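Local coordinates for protein TBC1 domain family member 22A (Homo sapiens, PDB 2QFZ) that probably acts through its TBC domain as a GTPase-activating protein for Rab-family GTPases, and forms homodimers, at residues A[31-36]-A[57-62]; A[64-69]-A[76-81]; A[158-163]-A[262-267]; A[152-157]-A[189-194]. All coordinates share one frame; numbering follows the deposited sequence.

Contact 1 of 4, residues A[31-36]-A[57-62]; sequences QLLAGP and PMTWKL
Leu33 and Thr59 mark the nearest approach of the two backbones, their CA atoms 7.6 Å apart where the last turn of helix 25-34 comes up against helix 56-63. From the first helix a single side chain makes the crossing. Leu33 directs its CB at the other helix and, with CG anti to the carbonyl carbon (chi1 -57°), spreads its two methyl branches over different neighbours. One branch, CD1, lies 3.9 Å from Met58 CG and nearly as close to CB of the same residue. Here leucine and methionine run past each other in opposite directions, and Met58, bent at both chi2 and chi3, leads its sulfur end away from Leu33, so that its contribution comes from the root of the chain. The second branch, Leu33 CD2, meets Leu62 CD1 at 3.8 Å, one helical turn beyond Met58. Thr59 joins them, its side chain crossing that of Leu33 at about a right angle and bringing OG1 to 4.0 Å from Leu33 CD2. That hydroxyl is hydrogen-bonded to Val55 O, just ahead of the helix, which lets it lie against methyl groups with its polar need already met. Leu43 of helix 40-47 also touches Leu33, and Gly35 ends the first helix just after it. With no hydrogen bond spanning the two segments, the contact rests on dispersion and the exclusion of water, and consists of one forked leucine set against three residues.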
loop_
_atom_site.group_PDB
_atom_site.type_symbol
_atom_site.label_atom_id
_atom_site.label_comp_id
_atom_site.label_asym_id
_atom_site.label_seq_id
_atom_site.Cartn_x
_atom_site.Cartn_y
_atom_site.Cartn_z
ATOM N N GLN A 31 23.727 7.347 6.661
ATOM C CA GLN A 31 24.206 8.550 7.297
ATOM C C GLN A 31 23.051 9.412 7.780
ATOM O O GLN A 31 23.098 9.901 8.905
ATOM C CB GLN A 31 25.119 9.341 6.377
ATOM C CG GLN A 31 26.177 10.096 7.155
ATOM C CD GLN A 31 27.058 10.943 6.284
ATOM O OE1 GLN A 31 27.305 10.618 5.117
ATOM N NE2 GLN A 31 27.563 12.042 6.852
ATOM N N LEU A 32 22.013 9.590 6.945
ATOM C CA LEU A 32 20.769 10.287 7.388
ATOM C C LEU A 32 20.118 9.608 8.585
ATOM O O LEU A 32 19.788 10.271 9.552
ATOM C CB LEU A 32 19.704 10.401 6.281
ATOM C CG LEU A 32 19.800 11.596 5.336
ATOM C CD1 LEU A 32 18.878 11.398 4.146
ATOM C CD2 LEU A 32 19.452 12.851 6.086
ATOM N N LEU A 33 19.912 8.290 8.499
ATOM C CA LEU A 33 19.289 7.556 9.589
ATOM C C LEU A 33 20.033 7.634 10.947
ATOM O O LEU A 33 19.416 7.459 11.980
ATOM C CB LEU A 33 19.118 6.093 9.222
ATOM C CG LEU A 33 18.327 5.708 7.968
ATOM C CD1 LEU A 33 17.976 4.255 8.099
ATOM C CD2 LEU A 33 17.120 6.606 7.799
ATOM N N ALA A 34 21.352 7.841 10.937
ATOM C CA ALA A 34 22.138 7.857 12.175
ATOM C C ALA A 34 21.976 9.164 12.953
ATOM O O ALA A 34 22.230 9.212 14.140
ATOM C CB ALA A 34 23.634 7.569 11.878
ATOM N N GLY A 35 21.542 10.220 12.281
ATOM C CA GLY A 35 21.150 11.441 12.972
ATOM C C GLY A 35 22.340 12.304 13.370
ATOM O O GLY A 35 23.262 12.470 12.571
ATOM N N PRO A 36 22.343 12.843 14.621
ATOM C CA PRO A 36 21.460 12.600 15.769
ATOM C C PRO A 36 19.961 12.959 15.619
ATOM O O PRO A 36 19.142 12.357 16.267
ATOM C CB PRO A 36 22.100 13.470 16.863
ATOM C CG PRO A 36 22.748 14.546 16.135
ATOM C CD PRO A 36 23.371 13.832 14.980
ATOM N N PRO A 57 13.119 -0.998 6.083
ATOM C CA PRO A 57 12.321 -1.034 7.295
ATOM C C PRO A 57 12.413 0.221 8.178
ATOM O O PRO A 57 11.376 0.758 8.566
ATOM C CB PRO A 57 12.865 -2.283 8.032
ATOM C CG PRO A 57 13.351 -3.155 6.861
ATOM C CD PRO A 57 14.012 -2.165 5.989
ATOM N N MET A 58 13.612 0.674 8.536
ATOM C CA MET A 58 13.697 1.892 9.387
ATOM C C MET A 58 13.263 3.173 8.632
ATOM O O MET A 58 12.707 4.098 9.234
ATOM C CB MET A 58 15.120 2.053 9.921
ATOM C CG MET A 58 15.370 3.265 10.846
ATOM S SD MET A 58 14.255 3.471 12.274
ATOM C CE MET A 58 14.588 1.950 13.199
ATOM N N THR A 59 13.596 3.273 7.334
ATOM C CA THR A 59 13.134 4.415 6.531
ATOM C C THR A 59 11.590 4.523 6.528
ATOM O O THR A 59 11.049 5.574 6.852
ATOM C CB THR A 59 13.718 4.402 5.111
ATOM O OG1 THR A 59 15.144 4.368 5.173
ATOM C CG2 THR A 59 13.306 5.656 4.310
ATOM N N TRP A 60 10.887 3.438 6.202
ATOM C CA TRP A 60 9.417 3.436 6.288
ATOM C C TRP A 60 8.880 3.841 7.660
ATOM O O TRP A 60 7.903 4.627 7.785
ATOM C CB TRP A 60 8.860 2.056 5.906
ATOM C CG TRP A 60 8.793 1.778 4.449
ATOM C CD1 TRP A 60 9.524 2.350 3.474
ATOM C CD2 TRP A 60 7.946 0.809 3.797
ATOM N NE1 TRP A 60 9.167 1.855 2.245
ATOM C CE2 TRP A 60 8.202 0.901 2.411
ATOM C CE3 TRP A 60 6.934 -0.044 4.238
ATOM C CZ2 TRP A 60 7.514 0.137 1.468
ATOM C CZ3 TRP A 60 6.251 -0.820 3.298
ATOM C CH2 TRP A 60 6.555 -0.729 1.930
ATOM N N LYS A 61 9.494 3.308 8.701
ATOM C CA LYS A 61 9.135 3.713 10.059
ATOM C C LYS A 61 9.321 5.190 10.341
ATOM O O LYS A 61 8.482 5.794 11.018
ATOM C CB LYS A 61 9.858 2.878 11.100
ATOM C CG LYS A 61 9.370 1.451 11.120
ATOM C CD LYS A 61 10.150 0.588 12.133
ATOM C CE LYS A 61 10.128 -0.852 11.689
ATOM N NZ LYS A 61 10.634 -1.730 12.772
ATOM N N LEU A 62 10.390 5.791 9.840
ATOM C CA LEU A 62 10.587 7.223 10.042
ATOM C C LEU A 62 9.661 8.105 9.192
ATOM O O LEU A 62 9.112 9.106 9.701
ATOM C CB LEU A 62 12.033 7.643 9.825
ATOM C CG LEU A 62 12.988 7.128 10.884
ATOM C CD1 LEU A 62 14.440 7.239 10.381
ATOM C CD2 LEU A 62 12.763 7.870 12.254
#

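Contact 2 of 4, residues A[64-69]-A[76-81]; sequences SGYLPA and ATLQRK
Leu67 and Leu78 bring the backbones closest, with 6.8 Å between their CA atoms, where an irregular segment runs beside helix 74-91. Gly65, at positive phi, ends the preceding helix in a Schellman motif and starts this loop. The polar link is Lys81 NZ to Tyr66 O, 2.7 Å long, with a C=O...N angle of 125° and the donor tilted 23° from the carbonyl plane. Extended beyond CG, the lysine slides past the tyrosine in the opposite direction, its CD 3.5 Å from Tyr66 CE1. Leu78 crosses the tyrosine at about a right angle and sets CD1 3.6 Å from Tyr66 CE2; the same methyl reaches Leu67 CD2 at 3.7 Å. Farther along, Pro68 CG and Thr77 OG1 approach at 3.7 Å, while that hydroxyl bonds to Arg73 O. Tyr66 OH is hydrogen-bonded to Asp190. An alanine at Tyr66 would keep the carbonyl that holds Lys81 but is likely to open a gap beside Leu78 and leave Asp190 without its hydroxyl partner. Within the all-helical TBC domain, this is a helix-to-helix connection folded back on the helix it leads into, secured by apolar packing and one lysine-to-carbonyl bond.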
loop_
_atom_site.group_PDB
_atom_site.type_symbol
_atom_site.label_atom_id
_atom_site.label_comp_id
_atom_site.label_asym_id
_atom_site.label_seq_id
_atom_site.Cartn_x
_atom_site.Cartn_y
_atom_site.Cartn_z
ATOM N N SER A 64 6.746 7.376 7.891
ATOM C CA SER A 64 5.375 7.289 8.366
ATOM C C SER A 64 5.124 7.958 9.719
ATOM O O SER A 64 3.976 8.010 10.163
ATOM C CB SER A 64 4.986 5.846 8.548
ATOM O OG SER A 64 5.667 5.347 9.697
ATOM N N GLY A 65 6.178 8.406 10.396
ATOM C CA GLY A 65 6.059 9.000 11.726
ATOM C C GLY A 65 5.899 8.022 12.879
ATOM O O GLY A 65 5.504 8.407 13.976
ATOM N N TYR A 66 6.172 6.752 12.645
ATOM C CA TYR A 66 6.064 5.742 13.715
ATOM C C TYR A 66 7.216 5.932 14.728
ATOM O O TYR A 66 7.011 5.889 15.944
ATOM C CB TYR A 66 6.073 4.342 13.090
ATOM C CG TYR A 66 6.033 3.186 14.044
ATOM C CD1 TYR A 66 5.101 3.135 15.064
ATOM C CD2 TYR A 66 6.931 2.112 13.909
ATOM C CE1 TYR A 66 5.074 2.037 15.976
ATOM C CE2 TYR A 66 6.896 1.014 14.792
ATOM C CZ TYR A 66 5.963 1.002 15.833
ATOM O OH TYR A 66 5.888 -0.064 16.702
ATOM N N LEU A 67 8.420 6.137 14.207
ATOM C CA LEU A 67 9.552 6.405 15.020
ATOM C C LEU A 67 9.989 7.850 14.829
ATOM O O LEU A 67 9.879 8.391 13.723
ATOM C CB LEU A 67 10.694 5.462 14.697
ATOM C CG LEU A 67 10.492 4.007 15.150
ATOM C CD1 LEU A 67 11.757 3.230 14.922
ATOM C CD2 LEU A 67 10.043 3.893 16.597
ATOM N N PRO A 68 10.461 8.476 15.920
ATOM C CA PRO A 68 10.979 9.856 15.947
ATOM C C PRO A 68 12.284 10.033 15.202
ATOM O O PRO A 68 13.081 9.082 15.119
ATOM C CB PRO A 68 11.163 10.134 17.443
ATOM C CG PRO A 68 11.232 8.802 18.091
ATOM C CD PRO A 68 10.474 7.852 17.251
ATOM N N ALA A 69 12.461 11.237 14.652
ATOM C CA ALA A 69 13.667 11.657 13.953
ATOM C C ALA A 69 14.891 11.660 14.873
ATOM O O ALA A 69 16.007 11.377 14.430
ATOM C CB ALA A 69 13.461 13.041 13.354
ATOM N N ALA A 76 12.984 3.825 23.187
ATOM C CA ALA A 76 11.896 3.977 24.187
ATOM C C ALA A 76 10.537 4.108 23.517
ATOM O O ALA A 76 9.567 3.490 23.951
ATOM C CB ALA A 76 12.157 5.217 25.108
ATOM N N THR A 77 10.459 4.916 22.456
ATOM C CA THR A 77 9.233 5.062 21.712
ATOM C C THR A 77 8.745 3.738 21.082
ATOM O O THR A 77 7.562 3.384 21.139
ATOM C CB THR A 77 9.377 6.121 20.590
ATOM O OG1 THR A 77 9.760 7.371 21.140
ATOM C CG2 THR A 77 8.046 6.296 19.874
ATOM N N LEU A 78 9.657 3.016 20.469
ATOM C CA LEU A 78 9.335 1.703 19.885
ATOM C C LEU A 78 8.848 0.737 20.942
ATOM O O LEU A 78 7.824 0.089 20.778
ATOM C CB LEU A 78 10.596 1.140 19.182
ATOM C CG LEU A 78 10.431 -0.059 18.238
ATOM C CD1 LEU A 78 9.422 0.248 17.193
ATOM C CD2 LEU A 78 11.779 -0.421 17.604
ATOM N N GLN A 79 9.609 0.568 22.013
ATOM C CA GLN A 79 9.149 -0.306 23.063
ATOM C C GLN A 79 7.779 0.122 23.617
ATOM O O GLN A 79 6.926 -0.703 23.854
ATOM C CB GLN A 79 10.167 -0.414 24.206
ATOM C CG GLN A 79 9.844 -1.594 25.111
ATOM C CD GLN A 79 10.513 -1.546 26.497
ATOM O OE1 GLN A 79 10.479 -0.522 27.194
ATOM N NE2 GLN A 79 11.084 -2.692 26.917
ATOM N N ARG A 80 7.563 1.403 23.834
ATOM C CA ARG A 80 6.252 1.814 24.400
ATOM C C ARG A 80 5.088 1.595 23.422
ATOM O O ARG A 80 4.036 1.122 23.833
ATOM C CB ARG A 80 6.318 3.246 24.937
ATOM C CG ARG A 80 7.328 3.299 26.088
ATOM C CD ARG A 80 7.198 4.422 26.968
ATOM N NE ARG A 80 8.191 5.476 26.799
ATOM C CZ ARG A 80 8.974 5.974 27.775
ATOM N NH1 ARG A 80 9.784 6.975 27.512
ATOM N NH2 ARG A 80 8.985 5.467 28.982
ATOM N N LYS A 81 5.291 1.876 22.132
ATOM C CA LYS A 81 4.213 1.621 21.130
ATOM C C LYS A 81 3.949 0.136 20.964
ATOM O O LYS A 81 2.817 -0.282 20.826
ATOM C CB LYS A 81 4.529 2.293 19.806
ATOM C CG LYS A 81 4.456 3.798 19.852
ATOM C CD LYS A 81 4.600 4.404 18.488
ATOM C CE LYS A 81 4.558 5.928 18.512
ATOM N NZ LYS A 81 4.690 6.543 17.140
#

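Contact 3 of 4, residues A[158-163]-A[262-267]; sequences FVVFIC and CTIRLW
Val160 and Ile264 supply the closer of two apolar contacts, with Val160 CG2 and Ile264 CG2 3.8 Å apart. The two side chains slide past each other in opposite directions, and Val160 CG2 also lies near CG1 and CD1 of the isoleucine. Its position follows from a valine torsion that sets CG1 anti to the backbone N (chi1 164°) and leaves CG2 to face the partner helix. The second contact is looser: Val159 CG1 comes within 4.0 Å of Ile264 CD1, and these side chains cross at about a right angle. One isoleucine thus meets two successive valines, giving its CG2 branch to Val160 and its CD1 methyl to both. No hydrogen bond passes between the two segments; backbone bonds such as Trp267 N to Thr263 O stay within each. The backbones remain fairly distant, the CA atoms of Val160 and Ile264 being 7.8 Å apart. Helix 56-63 borders this junction, with Trp60 touching Val160 and Arg56 touching both Val160 and Ile264; helix 181-200 flanks helix 150-162, and helix 319-335 packs on Cys262, Arg265 and Leu266.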
loop_
_atom_site.group_PDB
_atom_site.type_symbol
_atom_site.label_atom_id
_atom_site.label_comp_id
_atom_site.label_asym_id
_atom_site.label_seq_id
_atom_site.Cartn_x
_atom_site.Cartn_y
_atom_site.Cartn_z
ATOM N N PHE A 158 4.336 -6.007 6.474
ATOM C CA PHE A 158 4.729 -7.216 7.159
ATOM C C PHE A 158 5.933 -7.822 6.443
ATOM O O PHE A 158 6.897 -8.218 7.081
ATOM C CB PHE A 158 3.556 -8.218 7.243
ATOM C CG PHE A 158 3.949 -9.557 7.816
ATOM C CD1 PHE A 158 3.954 -9.764 9.212
ATOM C CD2 PHE A 158 4.365 -10.592 6.972
ATOM C CE1 PHE A 158 4.346 -11.027 9.747
ATOM C CE2 PHE A 158 4.779 -11.829 7.482
ATOM C CZ PHE A 158 4.751 -12.056 8.870
ATOM N N VAL A 159 5.879 -7.875 5.108
ATOM C CA VAL A 159 6.956 -8.457 4.324
ATOM C C VAL A 159 8.226 -7.616 4.448
ATOM O O VAL A 159 9.288 -8.148 4.692
ATOM C CB VAL A 159 6.530 -8.682 2.845
ATOM C CG1 VAL A 159 7.745 -8.879 1.961
ATOM C CG2 VAL A 159 5.552 -9.861 2.762
ATOM N N VAL A 160 8.103 -6.302 4.341
ATOM C CA VAL A 160 9.250 -5.418 4.507
ATOM C C VAL A 160 9.886 -5.633 5.893
ATOM O O VAL A 160 11.110 -5.871 5.984
ATOM C CB VAL A 160 8.869 -3.919 4.213
ATOM C CG1 VAL A 160 9.888 -2.912 4.743
ATOM C CG2 VAL A 160 8.674 -3.723 2.711
ATOM N N PHE A 161 9.062 -5.599 6.950
ATOM C CA PHE A 161 9.565 -5.707 8.310
ATOM C C PHE A 161 10.080 -7.114 8.664
ATOM O O PHE A 161 11.107 -7.224 9.297
ATOM C CB PHE A 161 8.544 -5.227 9.360
ATOM C CG PHE A 161 8.083 -3.811 9.178
ATOM C CD1 PHE A 161 8.859 -2.858 8.526
ATOM C CD2 PHE A 161 6.868 -3.406 9.721
ATOM C CE1 PHE A 161 8.405 -1.533 8.376
ATOM C CE2 PHE A 161 6.417 -2.080 9.571
ATOM C CZ PHE A 161 7.211 -1.140 8.903
ATOM N N ILE A 162 9.430 -8.184 8.206
ATOM C CA ILE A 162 9.933 -9.522 8.495
ATOM C C ILE A 162 11.247 -9.790 7.763
ATOM O O ILE A 162 12.078 -10.544 8.255
ATOM C CB ILE A 162 8.881 -10.624 8.235
ATOM C CG1 ILE A 162 9.264 -11.894 9.023
ATOM C CG2 ILE A 162 8.727 -10.934 6.734
ATOM C CD1 ILE A 162 8.112 -12.744 9.413
ATOM N N CYS A 163 11.462 -9.124 6.620
ATOM C CA CYS A 163 12.675 -9.297 5.833
ATOM C C CYS A 163 13.950 -8.746 6.494
ATOM O O CYS A 163 15.033 -9.048 6.035
ATOM C CB CYS A 163 12.521 -8.707 4.415
ATOM S SG CYS A 163 11.628 -9.808 3.243
ATOM N N CYS A 262 6.374 -4.913 -6.757
ATOM C CA CYS A 262 6.078 -3.603 -7.322
ATOM C C CYS A 262 5.386 -2.657 -6.321
ATOM O O CYS A 262 5.648 -1.460 -6.317
ATOM C CB CYS A 262 5.236 -3.771 -8.597
ATOM S SG CYS A 262 6.186 -4.593 -9.880
ATOM N N THR A 263 4.473 -3.190 -5.527
ATOM C CA THR A 263 3.720 -2.379 -4.538
ATOM C C THR A 263 4.760 -1.815 -3.508
ATOM O O THR A 263 4.713 -0.654 -3.123
ATOM C CB THR A 263 2.637 -3.232 -3.833
ATOM O OG1 THR A 263 1.595 -3.616 -4.765
ATOM C CG2 THR A 263 1.998 -2.494 -2.576
ATOM N N ILE A 264 5.735 -2.635 -3.128
ATOM C CA ILE A 264 6.733 -2.211 -2.143
ATOM C C ILE A 264 7.501 -1.017 -2.694
ATOM O O ILE A 264 7.653 -0.006 -2.035
ATOM C CB ILE A 264 7.663 -3.416 -1.689
ATOM C CG1 ILE A 264 6.856 -4.337 -0.822
ATOM C CG2 ILE A 264 8.946 -2.888 -0.986
ATOM C CD1 ILE A 264 7.482 -5.737 -0.506
ATOM N N ARG A 265 7.935 -1.095 -3.948
ATOM C CA ARG A 265 8.627 0.013 -4.555
ATOM C C ARG A 265 7.791 1.327 -4.670
ATOM O O ARG A 265 8.247 2.439 -4.313
ATOM C CB ARG A 265 9.188 -0.434 -5.903
ATOM C CG ARG A 265 9.866 0.627 -6.701
ATOM C CD ARG A 265 10.976 1.392 -5.947
ATOM N NE ARG A 265 11.388 2.492 -6.770
ATOM C CZ ARG A 265 10.873 3.710 -6.746
ATOM N NH1 ARG A 265 9.946 4.074 -5.859
ATOM N NH2 ARG A 265 11.319 4.606 -7.617
ATOM N N LEU A 266 6.588 1.173 -5.194
ATOM C CA LEU A 266 5.568 2.190 -5.249
ATOM C C LEU A 266 5.369 2.872 -3.886
ATOM O O LEU A 266 5.309 4.120 -3.812
ATOM C CB LEU A 266 4.265 1.537 -5.720
ATOM C CG LEU A 266 3.241 2.271 -6.603
ATOM C CD1 LEU A 266 3.782 2.654 -7.971
ATOM C CD2 LEU A 266 1.933 1.378 -6.753
ATOM N N TRP A 267 5.320 2.086 -2.802
ATOM C CA TRP A 267 5.063 2.689 -1.469
ATOM C C TRP A 267 6.264 3.474 -0.921
ATOM O O TRP A 267 6.040 4.346 -0.086
ATOM C CB TRP A 267 4.511 1.674 -0.436
ATOM C CG TRP A 267 3.094 1.218 -0.704
ATOM C CD1 TRP A 267 2.377 1.353 -1.857
ATOM C CD2 TRP A 267 2.251 0.511 0.198
ATOM N NE1 TRP A 267 1.126 0.777 -1.714
ATOM C CE2 TRP A 267 1.039 0.256 -0.458
ATOM C CE3 TRP A 267 2.392 0.101 1.526
ATOM C CZ2 TRP A 267 -0.014 -0.402 0.163
ATOM C CZ3 TRP A 267 1.346 -0.560 2.129
ATOM C CH2 TRP A 267 0.182 -0.818 1.462
#

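Contact 4 of 4, residues A[152-157]-A[189-194]; sequences DLVTPF and ADTYWC
Phe157 and Cys194 form the aromatic part of this buried contact. The phenyl ring turns one face to the backbone of Cys194, whose carbonyl carbon lies 3.9 Å above the ring plane and offset toward the rim. Cys194 CB approaches Phe157 CD1 at 3.6 Å, and farther round the same ring Phe157 CZ is 3.7 Å from Cys194 O. With CG anti to its own carbonyl carbon (chi1 -65°), Phe157 lays its ring against Cys194. The aliphatic part centres on Thr191, whose CG2 methyl touches Val154 CG1 at 3.8 Å and Phe157 CB at 3.9 Å; the valine and threonine cross at about a right angle. As for polar groups, Thr191 OG1 is bonded to Ile187 O one turn back, which accounts for a buried hydroxyl among carbon atoms, and no hydrogen bond joins the segments. The helix axes approach to 9.2 Å at an angle of 125°, while the CA atoms of Phe157 and Thr191 come within 5.4 Å. Before Phe157 the first helix is kinked at Pro156, whose N makes no bond to the preceding turn. A leucine in place of Phe157 lacks the flat ring and would probably leave a gap against the Cys194 backbone and beside Trp267, whose ring meets the phenylalanine from helix 260-270. What joins helices 150-162 and 181-200 here is shape: an aromatic face against backbone and a small methyl between larger groups allow close approach without any polar bond between the segments.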
loop_
_atom_site.group_PDB
_atom_site.type_symbol
_atom_site.label_atom_id
_atom_site.label_comp_id
_atom_site.label_asym_id
_atom_site.label_seq_id
_atom_site.Cartn_x
_atom_site.Cartn_y
_atom_site.Cartn_z
ATOM N N ASP A 152 -5.224 -6.514 2.280
ATOM C CA ASP A 152 -4.043 -6.356 1.395
ATOM C C ASP A 152 -3.025 -5.310 1.912
ATOM O O ASP A 152 -1.794 -5.457 1.755
ATOM C CB ASP A 152 -4.473 -5.906 -0.020
ATOM C CG ASP A 152 -4.740 -7.070 -0.986
ATOM O OD1 ASP A 152 -4.277 -8.217 -0.744
ATOM O OD2 ASP A 152 -5.396 -6.804 -2.032
ATOM N N LEU A 153 -3.519 -4.254 2.512
ATOM C CA LEU A 153 -2.620 -3.206 2.987
ATOM C C LEU A 153 -1.710 -3.672 4.140
ATOM O O LEU A 153 -0.715 -3.012 4.439
ATOM C CB LEU A 153 -3.407 -1.941 3.342
ATOM C CG LEU A 153 -4.407 -1.477 2.285
ATOM C CD1 LEU A 153 -5.059 -0.218 2.736
ATOM C CD2 LEU A 153 -3.833 -1.295 0.930
ATOM N N VAL A 154 -2.018 -4.822 4.757
ATOM C CA VAL A 154 -1.147 -5.414 5.782
ATOM C C VAL A 154 0.154 -5.942 5.155
ATOM O O VAL A 154 1.217 -5.828 5.740
ATOM C CB VAL A 154 -1.842 -6.618 6.536
ATOM C CG1 VAL A 154 -0.871 -7.259 7.579
ATOM C CG2 VAL A 154 -3.141 -6.191 7.211
ATOM N N THR A 155 0.048 -6.538 3.968
ATOM C CA THR A 155 1.150 -7.349 3.387
ATOM C C THR A 155 2.480 -6.612 3.133
ATOM O O THR A 155 3.532 -7.140 3.444
ATOM C CB THR A 155 0.666 -8.077 2.088
ATOM O OG1 THR A 155 -0.600 -8.696 2.356
ATOM C CG2 THR A 155 1.678 -9.117 1.589
ATOM N N PRO A 156 2.454 -5.401 2.540
ATOM C CA PRO A 156 3.739 -4.770 2.338
ATOM C C PRO A 156 4.502 -4.406 3.633
ATOM O O PRO A 156 5.707 -4.599 3.708
ATOM C CB PRO A 156 3.375 -3.531 1.528
ATOM C CG PRO A 156 2.056 -3.904 0.916
ATOM C CD PRO A 156 1.376 -4.596 1.960
ATOM N N PHE A 157 3.818 -3.894 4.639
ATOM C CA PHE A 157 4.485 -3.622 5.915
ATOM C C PHE A 157 5.092 -4.934 6.515
ATOM O O PHE A 157 6.231 -4.983 6.933
ATOM C CB PHE A 157 3.497 -2.956 6.863
ATOM C CG PHE A 157 3.053 -1.605 6.414
ATOM C CD1 PHE A 157 3.943 -0.551 6.404
ATOM C CD2 PHE A 157 1.765 -1.381 5.996
ATOM C CE1 PHE A 157 3.554 0.727 6.005
ATOM C CE2 PHE A 157 1.368 -0.095 5.582
ATOM C CZ PHE A 157 2.262 0.949 5.605
ATOM N N ALA A 189 3.337 -5.737 15.868
ATOM C CA ALA A 189 3.031 -4.396 16.409
ATOM C C ALA A 189 3.429 -3.298 15.419
ATOM O O ALA A 189 2.667 -2.386 15.172
ATOM C CB ALA A 189 3.766 -4.137 17.767
ATOM N N ASP A 190 4.645 -3.388 14.902
ATOM C CA ASP A 190 5.169 -2.431 13.904
ATOM C C ASP A 190 4.235 -2.370 12.677
ATOM O O ASP A 190 3.853 -1.295 12.198
ATOM C CB ASP A 190 6.602 -2.848 13.483
ATOM C CG ASP A 190 7.642 -2.738 14.646
ATOM O OD1 ASP A 190 7.281 -2.316 15.817
ATOM O OD2 ASP A 190 8.845 -3.034 14.369
ATOM N N THR A 191 3.823 -3.539 12.222
ATOM C CA THR A 191 2.923 -3.666 11.067
ATOM C C THR A 191 1.572 -3.000 11.346
ATOM O O THR A 191 1.054 -2.213 10.498
ATOM C CB THR A 191 2.767 -5.115 10.669
ATOM O OG1 THR A 191 4.044 -5.625 10.319
ATOM C CG2 THR A 191 1.809 -5.293 9.457
ATOM N N TYR A 192 1.023 -3.243 12.536
ATOM C CA TYR A 192 -0.259 -2.586 12.941
ATOM C C TYR A 192 -0.132 -1.062 12.943
ATOM O O TYR A 192 -1.004 -0.375 12.411
ATOM C CB TYR A 192 -0.771 -3.102 14.308
ATOM C CG TYR A 192 -2.016 -2.401 14.838
ATOM C CD1 TYR A 192 -3.306 -2.872 14.539
ATOM C CD2 TYR A 192 -1.910 -1.259 15.618
ATOM C CE1 TYR A 192 -4.415 -2.228 15.001
ATOM C CE2 TYR A 192 -3.042 -0.606 16.070
ATOM C CZ TYR A 192 -4.280 -1.093 15.760
ATOM O OH TYR A 192 -5.389 -0.436 16.241
ATOM N N TRP A 193 0.906 -0.521 13.584
ATOM C CA TRP A 193 0.983 0.935 13.719
ATOM C C TRP A 193 1.216 1.640 12.391
ATOM O O TRP A 193 0.653 2.693 12.141
ATOM C CB TRP A 193 2.036 1.357 14.760
ATOM C CG TRP A 193 1.651 1.021 16.177
ATOM C CD1 TRP A 193 2.280 0.136 17.000
ATOM C CD2 TRP A 193 0.535 1.539 16.928
ATOM N NE1 TRP A 193 1.673 0.098 18.205
ATOM C CE2 TRP A 193 0.580 0.933 18.190
ATOM C CE3 TRP A 193 -0.488 2.462 16.652
ATOM C CZ2 TRP A 193 -0.373 1.210 19.205
ATOM C CZ3 TRP A 193 -1.435 2.751 17.665
ATOM C CH2 TRP A 193 -1.362 2.125 18.919
ATOM N N CYS A 194 2.036 1.053 11.544
ATOM C CA CYS A 194 2.355 1.636 10.236
ATOM C C CYS A 194 1.184 1.545 9.268
ATOM O O CYS A 194 0.865 2.533 8.615
ATOM C CB CYS A 194 3.645 1.020 9.683
ATOM S SG CYS A 194 5.122 1.662 10.566
#

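Overall arrangement
The centres of contacts 3 and 4 lie about 9 Å from the centre of the chain, those of contacts 1 and 2 about 20 Å from it, yet the chemistry follows depth only in part. Contact 4 is wholly buried and apolar; contact 3, partly buried, is aliphatic alone. Both draw on helix 150-162, with Phe157 against Trp267 bridging them. Of the outer pair, contact 1 is likewise apolar, whereas contact 2 adds a lysine-to-carbonyl bond. Helix 56-63 ties outside to inside: Trp60 reaches contacts 3 and 4, and Lys61 forms a salt bridge with Asp190, which also accepts a hydrogen bond from Tyr66. Charged and polar links thus join the contacts more than they build them.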